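Local atomic coordinates of ABC transporter substrate-binding protein (PDB entry 4OHN), a protein that binds histidine and probably delivers it, or related amino acids, to an ABC uptake transporter of Streptococcus pneumoniae. Residues 20-25 with 57-62; 80-85 with 208-213. All blocks are in the same frame, centred on the assembly; numbering follows the deposited sequence.

Interaction 1. Residues 20-25 with 57-62. With HIS (histidine), chain B.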
loop_
_atom_site.group_PDB
_atom_site.type_symbol
_atom_site.label_atom_id
_atom_site.label_comp_id
_atom_site.label_asym_id
_atom_site.label_seq_id
_atom_site.Cartn_x
_atom_site.Cartn_y
_atom_site.Cartn_z
ATOM N N ILE A 20 -4.981 -14.141 -14.004
ATOM C CA ILE A 20 -3.856 -13.945 -13.112
ATOM C C ILE A 20 -4.435 -13.672 -11.724
ATOM O O ILE A 20 -5.493 -13.031 -11.617
ATOM C CB ILE A 20 -2.927 -12.806 -13.607
ATOM C CG1 ILE A 20 -1.633 -12.818 -12.811
ATOM C CG2 ILE A 20 -3.651 -11.464 -13.558
ATOM C CD1 ILE A 20 -0.505 -12.048 -13.443
ATOM N N THR A 21 -3.754 -14.140 -10.682
ATOM C CA THR A 21 -4.224 -13.943 -9.314
ATOM C C THR A 21 -3.416 -12.852 -8.633
ATOM O O THR A 21 -2.187 -12.883 -8.614
ATOM C CB THR A 21 -4.166 -15.249 -8.519
ATOM O OG1 THR A 21 -5.040 -16.186 -9.141
ATOM C CG2 THR A 21 -4.579 -15.052 -7.066
ATOM N N ILE A 22 -4.122 -11.875 -8.077
ATOM C CA ILE A 22 -3.492 -10.731 -7.450
ATOM C C ILE A 22 -3.903 -10.648 -5.985
ATOM O O ILE A 22 -5.086 -10.629 -5.664
ATOM C CB ILE A 22 -3.847 -9.435 -8.191
ATOM C CG1 ILE A 22 -3.456 -9.564 -9.677
ATOM C CG2 ILE A 22 -3.156 -8.249 -7.538
ATOM C CD1 ILE A 22 -3.611 -8.270 -10.466
ATOM N N GLY A 23 -2.903 -10.588 -5.122
ATOM C CA GLY A 23 -3.131 -10.504 -3.698
ATOM C C GLY A 23 -3.109 -9.071 -3.196
ATOM O O GLY A 23 -2.386 -8.221 -3.692
ATOM N N PHE A 24 -3.918 -8.831 -2.166
ATOM C CA PHE A 24 -4.113 -7.496 -1.600
ATOM C C PHE A 24 -4.671 -7.570 -0.195
ATOM O O PHE A 24 -5.379 -8.492 0.154
ATOM C CB PHE A 24 -5.000 -6.615 -2.508
ATOM C CG PHE A 24 -6.460 -7.016 -2.548
ATOM C CD1 PHE A 24 -6.859 -8.245 -3.054
ATOM C CD2 PHE A 24 -7.423 -6.159 -2.070
ATOM C CE1 PHE A 24 -8.206 -8.600 -3.062
ATOM C CE2 PHE A 24 -8.763 -6.524 -2.071
ATOM C CZ PHE A 24 -9.140 -7.737 -2.561
ATOM N N ASP A 25 -4.338 -6.560 0.597
ATOM C CA ASP A 25 -4.948 -6.296 1.898
ATOM C C ASP A 25 -6.275 -5.597 1.593
ATOM O O ASP A 25 -6.282 -4.457 1.125
ATOM C CB ASP A 25 -3.990 -5.373 2.681
ATOM C CG ASP A 25 -4.572 -4.766 3.963
ATOM O OD1 ASP A 25 -5.783 -4.944 4.298
ATOM O OD2 ASP A 25 -3.786 -4.042 4.634
ATOM N N ILE A 57 -6.823 -10.623 -20.250
ATOM C CA ILE A 57 -6.687 -11.375 -19.006
ATOM C C ILE A 57 -7.613 -10.806 -17.935
ATOM O O ILE A 57 -7.669 -9.594 -17.745
ATOM C CB ILE A 57 -5.210 -11.330 -18.531
ATOM C CG1 ILE A 57 -4.348 -12.175 -19.475
ATOM C CG2 ILE A 57 -5.072 -11.809 -17.100
ATOM C CD1 ILE A 57 -2.833 -12.025 -19.274
ATOM N N THR A 58 -8.335 -11.700 -17.266
ATOM C CA THR A 58 -9.220 -11.364 -16.156
ATOM C C THR A 58 -8.453 -11.554 -14.846
ATOM O O THR A 58 -7.747 -12.548 -14.665
ATOM C CB THR A 58 -10.445 -12.287 -16.158
ATOM O OG1 THR A 58 -11.209 -12.050 -17.351
ATOM C CG2 THR A 58 -11.335 -12.057 -14.964
ATOM N N VAL A 59 -8.587 -10.599 -13.935
ATOM C CA VAL A 59 -7.942 -10.702 -12.635
ATOM C C VAL A 59 -8.814 -11.475 -11.660
ATOM O O VAL A 59 -10.015 -11.230 -11.531
ATOM C CB VAL A 59 -7.651 -9.310 -12.031
ATOM C CG1 VAL A 59 -7.022 -9.434 -10.648
ATOM C CG2 VAL A 59 -6.738 -8.506 -12.973
ATOM N N ASN A 60 -8.178 -12.426 -10.990
ATOM C CA ASN A 60 -8.721 -13.093 -9.818
ATOM C C ASN A 60 -8.162 -12.414 -8.579
ATOM O O ASN A 60 -6.992 -12.585 -8.255
ATOM C CB ASN A 60 -8.346 -14.577 -9.839
ATOM C CG ASN A 60 -8.773 -15.296 -8.594
ATOM O OD1 ASN A 60 -9.899 -15.127 -8.119
ATOM N ND2 ASN A 60 -7.877 -16.092 -8.040
ATOM N N TRP A 61 -8.998 -11.633 -7.903
ATOM C CA TRP A 61 -8.591 -10.898 -6.717
ATOM C C TRP A 61 -8.643 -11.801 -5.504
ATOM O O TRP A 61 -9.695 -12.366 -5.198
ATOM C CB TRP A 61 -9.504 -9.673 -6.504
ATOM C CG TRP A 61 -9.279 -8.626 -7.547
ATOM C CD1 TRP A 61 -10.062 -8.372 -8.650
ATOM C CD2 TRP A 61 -8.169 -7.735 -7.618
ATOM N NE1 TRP A 61 -9.499 -7.356 -9.386
ATOM C CE2 TRP A 61 -8.336 -6.955 -8.783
ATOM C CE3 TRP A 61 -7.051 -7.515 -6.816
ATOM C CZ2 TRP A 61 -7.417 -5.989 -9.167
ATOM C CZ3 TRP A 61 -6.142 -6.535 -7.189
ATOM C CH2 TRP A 61 -6.338 -5.783 -8.362
ATOM N N GLN A 62 -7.513 -11.911 -4.815
ATOM C CA GLN A 62 -7.408 -12.760 -3.641
ATOM C C GLN A 62 -7.028 -11.922 -2.417
ATOM O O GLN A 62 -5.886 -11.477 -2.301
ATOM C CB GLN A 62 -6.364 -13.849 -3.863
ATOM C CG GLN A 62 -6.222 -14.797 -2.671
ATOM C CD GLN A 62 -7.540 -15.446 -2.286
ATOM O OE1 GLN A 62 -8.128 -16.217 -3.064
ATOM N NE2 GLN A 62 -8.018 -15.148 -1.088
HETATM N N HIS B . 2.530 0.682 1.685
HETATM C CA HIS B . 2.641 -0.249 2.834
HETATM C C HIS B . 3.307 -1.541 2.417
HETATM O O HIS B . 3.625 -1.705 1.217
HETATM C CB HIS B . 1.288 -0.469 3.552
HETATM C CG HIS B . 0.304 -1.389 2.891
HETATM N ND1 HIS B . -0.513 -2.218 3.643
HETATM C CD2 HIS B . -0.083 -1.558 1.602
HETATM C CE1 HIS B . -1.330 -2.874 2.842
HETATM N NE2 HIS B . -1.095 -2.488 1.597
HETATM O OXT HIS B . 3.522 -2.387 3.311
#
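The carbonyl oxygen of I20 accepts the shortest bond of the contact, from N60 N at 2.8 Å (169° at the hydrogen). The CA-H of V59 comes up to the same oxygen as a weaker contact. One step on, N60 O accepts from I22 N, with the CA-H of T21 close by. I22 O then accepts from Q62 N at 2.9 Å. The next rung, F24 N to Q62 O, is weak, but the pairing continues, since the backbone of F24 also bonds to I64. Strands 20-24 and 58-62 are thus parallel neighbours, whose axes come within 4.7 Å.

On one face of the sheet, T21 and N60 lie side by side. N60 ND2 donates to T21 OG1 at 3.0 Å, and the hydroxyl sits in the plane of the amide. This bond helps to set the rotation of the N60 amide.

The other face, built by I20, I22, V59 and W61, is apolar. I22 CD1 meets V59 CG1 at 3.6 Å. I22 CG2 meets W61 CZ3 at 3.5 Å, and the two side chains run alongside each other. At the strand's end F24 points toward 57-62, its ring held between backbone N and carbonyl carbon (chi1 71°) and turned toward W61. Its face receives the edge of the W61 indole in a T-shaped stack, with the six-membered rings' centroids 5.5 Å apart and the planes at 82°. Next comes D25, which lines the histidine pocket; Q130 NE2 holds its OD2.

Helix 43-53 lies in the chain between the two strands, completing a beta-alpha-beta connection that also carries a small antiparallel sheet. Its I45 and A48 touch W61, and its F52 touches I20 and I57, as does helix 11-17. Strand 80-81 continues the sheet beyond strand 19-24.

Interaction 2. Residues 80-85 with 208-213. With HIS (histidine), chain B; ACT (acetate ion), chain D.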
loop_
_atom_site.group_PDB
_atom_site.type_symbol
_atom_site.label_atom_id
_atom_site.label_comp_id
_atom_site.label_asym_id
_atom_site.label_seq_id
_atom_site.Cartn_x
_atom_site.Cartn_y
_atom_site.Cartn_z
ATOM N N LEU A 80 0.879 -11.786 -8.083
ATOM C CA LEU A 80 1.316 -10.412 -7.908
ATOM C C LEU A 80 0.837 -9.905 -6.586
ATOM O O LEU A 80 -0.194 -10.350 -6.078
ATOM C CB LEU A 80 0.714 -9.513 -8.982
ATOM C CG LEU A 80 1.148 -9.750 -10.429
ATOM C CD1 LEU A 80 0.309 -8.908 -11.343
ATOM C CD2 LEU A 80 2.621 -9.408 -10.607
ATOM N N ILE A 81 1.604 -8.994 -6.015
ATOM C CA ILE A 81 1.173 -8.170 -4.892
ATOM C C ILE A 81 0.921 -6.767 -5.463
ATOM O O ILE A 81 1.834 -6.129 -5.989
ATOM C CB ILE A 81 2.219 -8.105 -3.773
ATOM C CG1 ILE A 81 2.576 -9.509 -3.261
ATOM C CG2 ILE A 81 1.734 -7.203 -2.637
ATOM C CD1 ILE A 81 3.790 -9.550 -2.356
ATOM N N TRP A 82 -0.314 -6.296 -5.370
ATOM C CA TRP A 82 -0.692 -5.025 -6.014
ATOM C C TRP A 82 -1.751 -4.391 -5.130
ATOM O O TRP A 82 -2.924 -4.795 -5.166
ATOM C CB TRP A 82 -1.221 -5.282 -7.439
ATOM C CG TRP A 82 -1.310 -4.058 -8.305
ATOM C CD1 TRP A 82 -1.461 -2.767 -7.892
ATOM C CD2 TRP A 82 -1.289 -4.032 -9.728
ATOM N NE1 TRP A 82 -1.504 -1.930 -8.992
ATOM C CE2 TRP A 82 -1.413 -2.699 -10.126
ATOM C CE3 TRP A 82 -1.136 -5.021 -10.714
ATOM C CZ2 TRP A 82 -1.376 -2.325 -11.462
ATOM C CZ3 TRP A 82 -1.106 -4.636 -12.046
ATOM C CH2 TRP A 82 -1.223 -3.312 -12.396
ATOM N N ASN A 83 -1.322 -3.444 -4.296
ATOM C CA ASN A 83 -2.150 -2.891 -3.222
ATOM C C ASN A 83 -1.371 -1.830 -2.478
ATOM O O ASN A 83 -1.056 -1.966 -1.299
ATOM C CB ASN A 83 -2.534 -4.024 -2.253
ATOM C CG ASN A 83 -3.496 -3.616 -1.158
ATOM O OD1 ASN A 83 -3.172 -3.762 0.026
ATOM N ND2 ASN A 83 -4.688 -3.163 -1.525
ATOM N N GLY A 84 -1.043 -0.739 -3.142
ATOM C CA GLY A 84 -0.182 0.250 -2.519
ATOM C C GLY A 84 1.078 -0.377 -1.950
ATOM O O GLY A 84 1.474 -0.074 -0.814
ATOM N N TYR A 85 1.709 -1.231 -2.753
ATOM C CA TYR A 85 2.855 -1.999 -2.293
ATOM C C TYR A 85 4.123 -1.159 -2.473
ATOM O O TYR A 85 4.568 -0.902 -3.603
ATOM C CB TYR A 85 2.923 -3.315 -3.059
ATOM C CG TYR A 85 3.939 -4.344 -2.608
ATOM C CD1 TYR A 85 4.190 -4.602 -1.266
ATOM C CD2 TYR A 85 4.597 -5.121 -3.538
ATOM C CE1 TYR A 85 5.086 -5.590 -0.877
ATOM C CE2 TYR A 85 5.488 -6.100 -3.159
ATOM C CZ TYR A 85 5.734 -6.329 -1.833
ATOM O OH TYR A 85 6.630 -7.301 -1.508
ATOM N N PHE A 208 4.911 3.379 -4.888
ATOM C CA PHE A 208 4.180 2.141 -5.057
ATOM C C PHE A 208 4.531 1.508 -6.393
ATOM O O PHE A 208 4.687 2.189 -7.414
ATOM C CB PHE A 208 2.673 2.405 -5.073
ATOM C CG PHE A 208 2.079 2.895 -3.764
ATOM C CD1 PHE A 208 2.636 2.606 -2.534
ATOM C CD2 PHE A 208 0.879 3.602 -3.785
ATOM C CE1 PHE A 208 2.036 3.040 -1.364
ATOM C CE2 PHE A 208 0.287 4.030 -2.618
ATOM C CZ PHE A 208 0.862 3.751 -1.410
ATOM N N ALA A 209 4.647 0.190 -6.398
ATOM C CA ALA A 209 4.872 -0.571 -7.615
ATOM C C ALA A 209 4.187 -1.928 -7.438
ATOM O O ALA A 209 3.600 -2.237 -6.395
ATOM C CB ALA A 209 6.373 -0.732 -7.891
ATOM N N VAL A 210 4.260 -2.757 -8.476
ATOM C CA VAL A 210 3.650 -4.073 -8.471
ATOM C C VAL A 210 4.724 -5.116 -8.248
ATOM O O VAL A 210 5.740 -5.108 -8.941
ATOM C CB VAL A 210 2.922 -4.340 -9.802
ATOM C CG1 VAL A 210 2.174 -5.666 -9.732
ATOM C CG2 VAL A 210 1.958 -3.202 -10.125
ATOM N N GLY A 211 4.505 -5.999 -7.280
ATOM C CA GLY A 211 5.469 -7.040 -6.970
ATOM C C GLY A 211 5.159 -8.372 -7.605
ATOM O O GLY A 211 4.005 -8.802 -7.591
ATOM N N SER A 212 6.202 -9.030 -8.120
ATOM C CA SER A 212 6.110 -10.364 -8.699
ATOM C C SER A 212 7.232 -11.236 -8.195
ATOM O O SER A 212 8.203 -10.767 -7.621
ATOM C CB SER A 212 6.193 -10.324 -10.242
ATOM O OG SER A 212 7.530 -10.168 -10.690
ATOM N N ARG A 213 7.092 -12.534 -8.418
ATOM C CA ARG A 213 8.227 -13.439 -8.234
ATOM C C ARG A 213 9.376 -12.976 -9.131
ATOM O O ARG A 213 9.155 -12.520 -10.253
ATOM C CB ARG A 213 7.824 -14.869 -8.580
ATOM C CG ARG A 213 6.947 -15.525 -7.529
ATOM C CD ARG A 213 6.516 -16.937 -7.905
ATOM N NE ARG A 213 5.583 -16.969 -9.009
ATOM C CZ ARG A 213 4.266 -16.843 -8.904
ATOM N NH1 ARG A 213 3.699 -16.709 -7.723
ATOM N NH2 ARG A 213 3.517 -16.854 -9.989
HETATM N N HIS B . 2.530 0.682 1.685
HETATM C CA HIS B . 2.641 -0.249 2.834
HETATM C C HIS B . 3.307 -1.541 2.417
HETATM O O HIS B . 3.625 -1.705 1.217
HETATM C CB HIS B . 1.288 -0.469 3.552
HETATM C CG HIS B . 0.304 -1.389 2.891
HETATM N ND1 HIS B . -0.513 -2.218 3.643
HETATM C CD2 HIS B . -0.083 -1.558 1.602
HETATM C CE1 HIS B . -1.330 -2.874 2.842
HETATM N NE2 HIS B . -1.095 -2.488 1.597
HETATM O OXT HIS B . 3.522 -2.387 3.311
HETATM C C ACT D . 7.935 -8.558 1.409
HETATM O O ACT D . 7.004 -7.806 1.096
HETATM O OXT ACT D . 8.189 -8.605 2.631
HETATM C CH3 ACT D . 8.691 -9.338 0.376
HETATM O O HOH W 1 0.967 -1.860 -5.470
#
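V210, Y85 and G211 carry much of a short antiparallel pairing in the periplasmic-binding-protein fold of this family 3 solute-binding protein. I81 and G211 form a hydrogen-bonded pair: I81 N donates to G211 O at 2.9 Å, and G211 N donates back to I81 O at 3.0 Å.

V210 crosses the W82 indole. Its CG2 sits over the centre of the six-membered ring, 3.4 Å from the centroid, in a CH-pi contact. With CG1 opposite the backbone N (chi1 -174°), that second methyl reaches W82 CE3 and L80 CD2.

G211 has no side chain, and the Y85 ring lies close to it, with its edge toward G211 N. I81 CG2 covers one face of this ring. Y85 OH donates to an acetate ion, probably from the crystallisation liquor. The backbone of Y85 is tied as well, since A209 N donates to Y85 O at 3.0 Å. A water accepts from N83 N and Y85 N and donates to A209 O, bridging the backbone of N83 and Y85 to 208-213.

At the pocket, G84 CA sits over the centre of the F208 ring, and G84 O accepts from the amino N of the bound histidine at 2.8 Å.

Overall arrangement
The two interactions are successive parts of one sheet, with centres about 11 Å apart. Strand 19-24 is the shared neighbour: it pairs with 58-63 in interaction 1 and with 80-81 on its other edge. One link is probably a hydrogen bond from G23 N to L80 O, 2.9 Å long; the backbone of G23 also bonds to W82, and I22 CG2 packs on W82 CB at 3.5 Å. Both contacts end at the histidine pocket. D25 N lies 3.1 Å from N83 OD1 in a weak bond, and that oxygen also accepts from ligand NE2 at 2.9 Å. D25 OD2 lies 3.3 Å from ligand CE1. Interaction 2 supplies four pocket residues, interaction 1 only D25.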